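PDB 3VTH: hydrogenase maturation factor from Thermoanaerobacter tengcongensis, which probably transfers the carbamoyl group of carbamoyl phosphate, in an ATP-dependent reaction, to the C-terminal cysteine of HypE during [NiFe]-hydrogenase maturation. Local coordinates for residues Ala404-Thr416 against Phe422-Lys434. Residues are numbered along the deposited sequence; the frame is centred on the assembly and turned at random.
Sequences AVGGFYKNTFCMT and FISHHIGDLDNEK. With AP2 (phosphomethylphosphonic acid adenosyl ester), chain H.
The beta hairpin of strands 414-417 and 420-423 in the Kae1-like domain begins this contact, Met415 and Phe422 exchanging both backbone bonds, and its arms run on toward the bound AP2. Ser424 grips Phe413 twice: its N gives a nearly straight bond to Phe413 O (2.8 Å), and its OG accepts from Phe413 N (3.1 Å) while donating to His425 O. Serine suits the place because one small side chain offers both that hydroxyl and a CB slim enough to sit 3.4 Å from the centroid of the Phe413 ring, a CH-pi contact over the face. With chi1 at 59°, Phe413 CG stands between its own backbone N and carbonyl carbon, which presents this face. Ile427 CD1 lies 4.1 Å from Phe413 CE2. Cut back to an alanine, Phe413 would probably leave Ser424 CB without its aromatic face and a gap toward Ile427. Farther on, a classic beta bulge sets Ile427 and Gly428 both against Asn411; at the phi of Gly428, 128°, a CB would jam against Ile427 O. The type II turn from Phe408 to Asn411 is fastened by Asp429, whose OD1 accepts Lys410 N end-on (2.8 Å); a water also joins OD1 to Lys410 NZ. AP2 O3B lies at the Tyr409 ring edge, 3.1 Å from Tyr409 CD2.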
# COMPACT_ATOMS: atom_id res chain seq x y z
N ALA A 404 8.29 -11.82 9.15
CA ALA A 404 7.76 -10.81 10.06
C ALA A 404 6.25 -10.77 9.88
O ALA A 404 5.77 -10.57 8.77
CB ALA A 404 8.39 -9.45 9.78
N VAL A 405 5.52 -10.98 10.97
CA VAL A 405 4.09 -11.28 10.90
C VAL A 405 3.23 -10.03 10.83
O VAL A 405 2.03 -10.13 10.53
CB VAL A 405 3.61 -12.21 12.05
CG1 VAL A 405 4.27 -13.61 11.93
CG2 VAL A 405 3.83 -11.57 13.42
N GLY A 406 3.82 -8.87 11.10
CA GLY A 406 3.07 -7.60 11.05
C GLY A 406 2.31 -7.30 12.33
O GLY A 406 2.61 -7.86 13.39
N GLY A 407 1.32 -6.41 12.23
CA GLY A 407 0.54 -6.01 13.40
C GLY A 407 -0.91 -6.49 13.29
O GLY A 407 -1.18 -7.61 12.85
N PHE A 408 -1.82 -5.62 13.69
CA PHE A 408 -3.25 -5.89 13.71
C PHE A 408 -3.97 -5.08 12.62
O PHE A 408 -4.50 -5.66 11.67
CB PHE A 408 -3.83 -5.65 15.13
CG PHE A 408 -5.32 -5.33 15.16
CD1 PHE A 408 -5.78 -4.20 15.83
CD2 PHE A 408 -6.25 -6.13 14.51
CE1 PHE A 408 -7.15 -3.88 15.88
CE2 PHE A 408 -7.61 -5.82 14.54
CZ PHE A 408 -8.06 -4.70 15.23
N TYR A 409 -3.97 -3.75 12.74
CA TYR A 409 -4.59 -2.90 11.72
C TYR A 409 -3.81 -2.97 10.42
O TYR A 409 -2.57 -2.99 10.44
CB TYR A 409 -4.61 -1.44 12.15
CG TYR A 409 -5.51 -1.15 13.33
CD1 TYR A 409 -6.90 -1.14 13.18
CD2 TYR A 409 -4.97 -0.87 14.58
CE1 TYR A 409 -7.74 -0.85 14.27
CE2 TYR A 409 -5.80 -0.58 15.68
CZ TYR A 409 -7.18 -0.57 15.52
OH TYR A 409 -7.99 -0.29 16.60
N LYS A 410 -4.52 -2.97 9.30
CA LYS A 410 -3.90 -2.80 7.99
C LYS A 410 -2.75 -3.79 7.80
O LYS A 410 -1.67 -3.44 7.30
CB LYS A 410 -3.40 -1.36 7.85
CG LYS A 410 -4.51 -0.27 7.85
CD LYS A 410 -3.87 1.12 7.92
CE LYS A 410 -4.88 2.29 7.79
NZ LYS A 410 -5.98 2.27 8.83
N ASN A 411 -2.96 -5.02 8.23
CA ASN A 411 -1.85 -5.95 8.30
C ASN A 411 -1.15 -6.20 6.96
O ASN A 411 -1.79 -6.31 5.92
CB ASN A 411 -2.31 -7.27 8.92
CG ASN A 411 -1.20 -8.32 8.91
OD1 ASN A 411 -0.49 -8.53 9.91
ND2 ASN A 411 -1.03 -8.97 7.79
N THR A 412 0.19 -6.27 7.01
CA THR A 412 0.97 -6.96 6.00
C THR A 412 1.95 -7.84 6.78
O THR A 412 2.23 -7.58 7.95
CB THR A 412 1.80 -5.99 5.13
OG1 THR A 412 2.65 -5.21 5.99
CG2 THR A 412 0.89 -5.05 4.29
N PHE A 413 2.47 -8.86 6.10
CA PHE A 413 3.60 -9.63 6.59
C PHE A 413 4.77 -9.40 5.64
O PHE A 413 4.58 -8.87 4.55
CB PHE A 413 3.24 -11.13 6.70
CG PHE A 413 2.82 -11.76 5.39
CD1 PHE A 413 3.78 -12.22 4.49
CD2 PHE A 413 1.47 -11.90 5.08
CE1 PHE A 413 3.40 -12.82 3.26
CE2 PHE A 413 1.07 -12.50 3.86
CZ PHE A 413 2.03 -12.96 2.96
N CYS A 414 5.99 -9.73 6.08
CA CYS A 414 7.18 -9.54 5.25
C CYS A 414 8.10 -10.74 5.38
O CYS A 414 8.29 -11.24 6.49
CB CYS A 414 7.89 -8.23 5.65
SG CYS A 414 9.38 -7.84 4.70
N MET A 415 8.64 -11.23 4.25
CA MET A 415 9.59 -12.35 4.24
C MET A 415 10.87 -11.93 3.55
O MET A 415 10.83 -11.39 2.44
CB MET A 415 9.05 -13.53 3.41
CG MET A 415 7.77 -14.11 3.88
SD MET A 415 7.12 -15.25 2.63
CE MET A 415 5.62 -15.64 3.52
N THR A 416 12.00 -12.23 4.16
CA THR A 416 13.27 -11.85 3.57
C THR A 416 13.92 -13.02 2.86
O THR A 416 13.75 -14.18 3.25
CB THR A 416 14.27 -11.33 4.63
OG1 THR A 416 14.44 -12.32 5.65
CG2 THR A 416 13.74 -10.04 5.25
N PHE A 422 10.37 -9.07 0.79
CA PHE A 422 9.10 -9.28 0.12
C PHE A 422 7.99 -8.95 1.10
O PHE A 422 7.54 -9.82 1.85
CB PHE A 422 8.97 -10.74 -0.31
CG PHE A 422 9.88 -11.11 -1.45
CD1 PHE A 422 9.57 -10.72 -2.76
CD2 PHE A 422 11.03 -11.87 -1.22
CE1 PHE A 422 10.43 -11.08 -3.84
CE2 PHE A 422 11.87 -12.23 -2.28
CZ PHE A 422 11.58 -11.84 -3.59
N ILE A 423 7.60 -7.68 1.14
CA ILE A 423 6.46 -7.28 1.97
C ILE A 423 5.16 -7.61 1.19
O ILE A 423 5.04 -7.35 -0.02
CB ILE A 423 6.55 -5.78 2.39
CG1 ILE A 423 5.42 -5.42 3.38
CG2 ILE A 423 6.53 -4.86 1.16
CD1 ILE A 423 5.56 -4.02 4.06
N SER A 424 4.21 -8.23 1.88
CA SER A 424 3.00 -8.68 1.21
C SER A 424 2.15 -7.49 0.85
O SER A 424 2.27 -6.40 1.43
CB SER A 424 2.20 -9.60 2.13
OG SER A 424 1.49 -8.88 3.14
N HIS A 425 1.26 -7.69 -0.12
CA HIS A 425 0.21 -6.73 -0.35
C HIS A 425 -0.66 -6.60 0.90
O HIS A 425 -0.68 -7.49 1.75
CB HIS A 425 -0.65 -7.15 -1.55
CG HIS A 425 -1.40 -8.44 -1.37
ND1 HIS A 425 -0.81 -9.68 -1.55
CD2 HIS A 425 -2.70 -8.69 -1.07
CE1 HIS A 425 -1.71 -10.63 -1.35
NE2 HIS A 425 -2.87 -10.05 -1.06
N HIS A 426 -1.34 -5.46 1.00
CA HIS A 426 -2.32 -5.21 2.07
C HIS A 426 -3.23 -6.42 2.30
O HIS A 426 -3.86 -6.92 1.36
CB HIS A 426 -3.17 -4.01 1.64
CG HIS A 426 -4.32 -3.72 2.56
ND1 HIS A 426 -5.62 -4.06 2.27
CD2 HIS A 426 -4.36 -3.08 3.75
CE1 HIS A 426 -6.42 -3.65 3.24
NE2 HIS A 426 -5.68 -3.04 4.14
N ILE A 427 -3.28 -6.89 3.54
CA ILE A 427 -4.12 -8.03 3.90
C ILE A 427 -5.42 -7.51 4.54
O ILE A 427 -6.50 -7.95 4.17
CB ILE A 427 -3.38 -9.01 4.86
CG1 ILE A 427 -2.09 -9.55 4.20
CG2 ILE A 427 -4.32 -10.13 5.36
CD1 ILE A 427 -2.32 -10.40 2.92
N GLY A 428 -5.29 -6.59 5.49
CA GLY A 428 -6.47 -5.97 6.13
C GLY A 428 -6.36 -6.06 7.65
O GLY A 428 -5.39 -6.59 8.17
N ASP A 429 -7.36 -5.55 8.36
CA ASP A 429 -7.39 -5.62 9.82
C ASP A 429 -7.55 -7.09 10.24
O ASP A 429 -8.52 -7.73 9.85
CB ASP A 429 -8.57 -4.78 10.37
CG ASP A 429 -8.40 -3.29 10.12
OD1 ASP A 429 -7.32 -2.83 9.65
OD2 ASP A 429 -9.36 -2.54 10.41
N LEU A 430 -6.60 -7.63 11.00
CA LEU A 430 -6.69 -9.03 11.42
C LEU A 430 -7.60 -9.17 12.62
O LEU A 430 -7.14 -9.42 13.72
CB LEU A 430 -5.31 -9.61 11.75
CG LEU A 430 -4.38 -9.86 10.58
CD1 LEU A 430 -3.31 -10.87 10.99
CD2 LEU A 430 -5.18 -10.40 9.39
N ASP A 431 -8.89 -9.06 12.37
CA ASP A 431 -9.90 -8.73 13.37
C ASP A 431 -10.91 -9.87 13.49
O ASP A 431 -11.73 -9.88 14.40
CB ASP A 431 -10.63 -7.48 12.87
CG ASP A 431 -11.19 -6.64 13.99
OD1 ASP A 431 -11.93 -5.67 13.67
OD2 ASP A 431 -10.91 -6.92 15.18
N ASN A 432 -10.85 -10.81 12.56
CA ASN A 432 -11.84 -11.88 12.50
C ASN A 432 -11.27 -13.09 11.78
O ASN A 432 -10.19 -13.01 11.17
CB ASN A 432 -13.11 -11.39 11.80
CG ASN A 432 -12.82 -10.78 10.44
OD1 ASN A 432 -12.61 -9.58 10.32
ND2 ASN A 432 -12.79 -11.61 9.41
N GLU A 433 -12.02 -14.18 11.86
CA GLU A 433 -11.63 -15.48 11.36
C GLU A 433 -11.40 -15.50 9.84
O GLU A 433 -10.49 -16.18 9.36
CB GLU A 433 -12.72 -16.50 11.72
CG GLU A 433 -12.27 -17.95 11.71
CD GLU A 433 -13.37 -18.90 12.16
OE1 GLU A 433 -14.28 -18.47 12.91
OE2 GLU A 433 -13.33 -20.09 11.77
N LYS A 434 -12.22 -14.76 9.10
CA LYS A 434 -12.13 -14.74 7.64
C LYS A 434 -10.89 -13.99 7.18
O LYS A 434 -10.22 -14.42 6.26
CB LYS A 434 -13.38 -14.10 7.03
CG LYS A 434 -14.53 -15.05 6.88
CD LYS A 434 -15.81 -14.28 6.71
CE LYS A 434 -16.66 -14.32 7.97
NZ LYS A 434 -17.41 -15.60 8.01
PB AP2 H . -1.91 1.78 15.70
O1B AP2 H . -2.38 3.12 16.21
O2B AP2 H . -0.43 1.54 15.74
O3B AP2 H . -2.75 0.65 16.21
C3A AP2 H . -2.33 1.87 13.93
PA AP2 H . -1.38 3.09 12.97
O1A AP2 H . -1.80 2.72 11.56
O2A AP2 H . 0.08 3.21 13.31
O5' AP2 H . -2.03 4.52 13.38
C5' AP2 H . -3.36 4.79 12.95
C4' AP2 H . -3.81 5.98 13.77
O4' AP2 H . -3.16 7.16 13.30
C3' AP2 H . -5.29 6.26 13.62
O3' AP2 H . -6.06 5.37 14.43
C2' AP2 H . -5.33 7.70 14.07
O2' AP2 H . -5.36 7.69 15.50
C1' AP2 H . -4.01 8.28 13.55
N9 AP2 H . -4.33 9.05 12.31
C8 AP2 H . -4.81 8.57 11.14
N7 AP2 H . -5.03 9.57 10.24
C5 AP2 H . -4.68 10.72 10.83
C6 AP2 H . -4.66 12.16 10.46
N6 AP2 H . -5.06 12.57 9.23
N1 AP2 H . -4.24 13.05 11.40
C2 AP2 H . -3.81 12.67 12.62
N3 AP2 H . -3.82 11.38 13.03
C4 AP2 H . -4.23 10.38 12.20
O HOH W 1 -7.49 0.11 9.63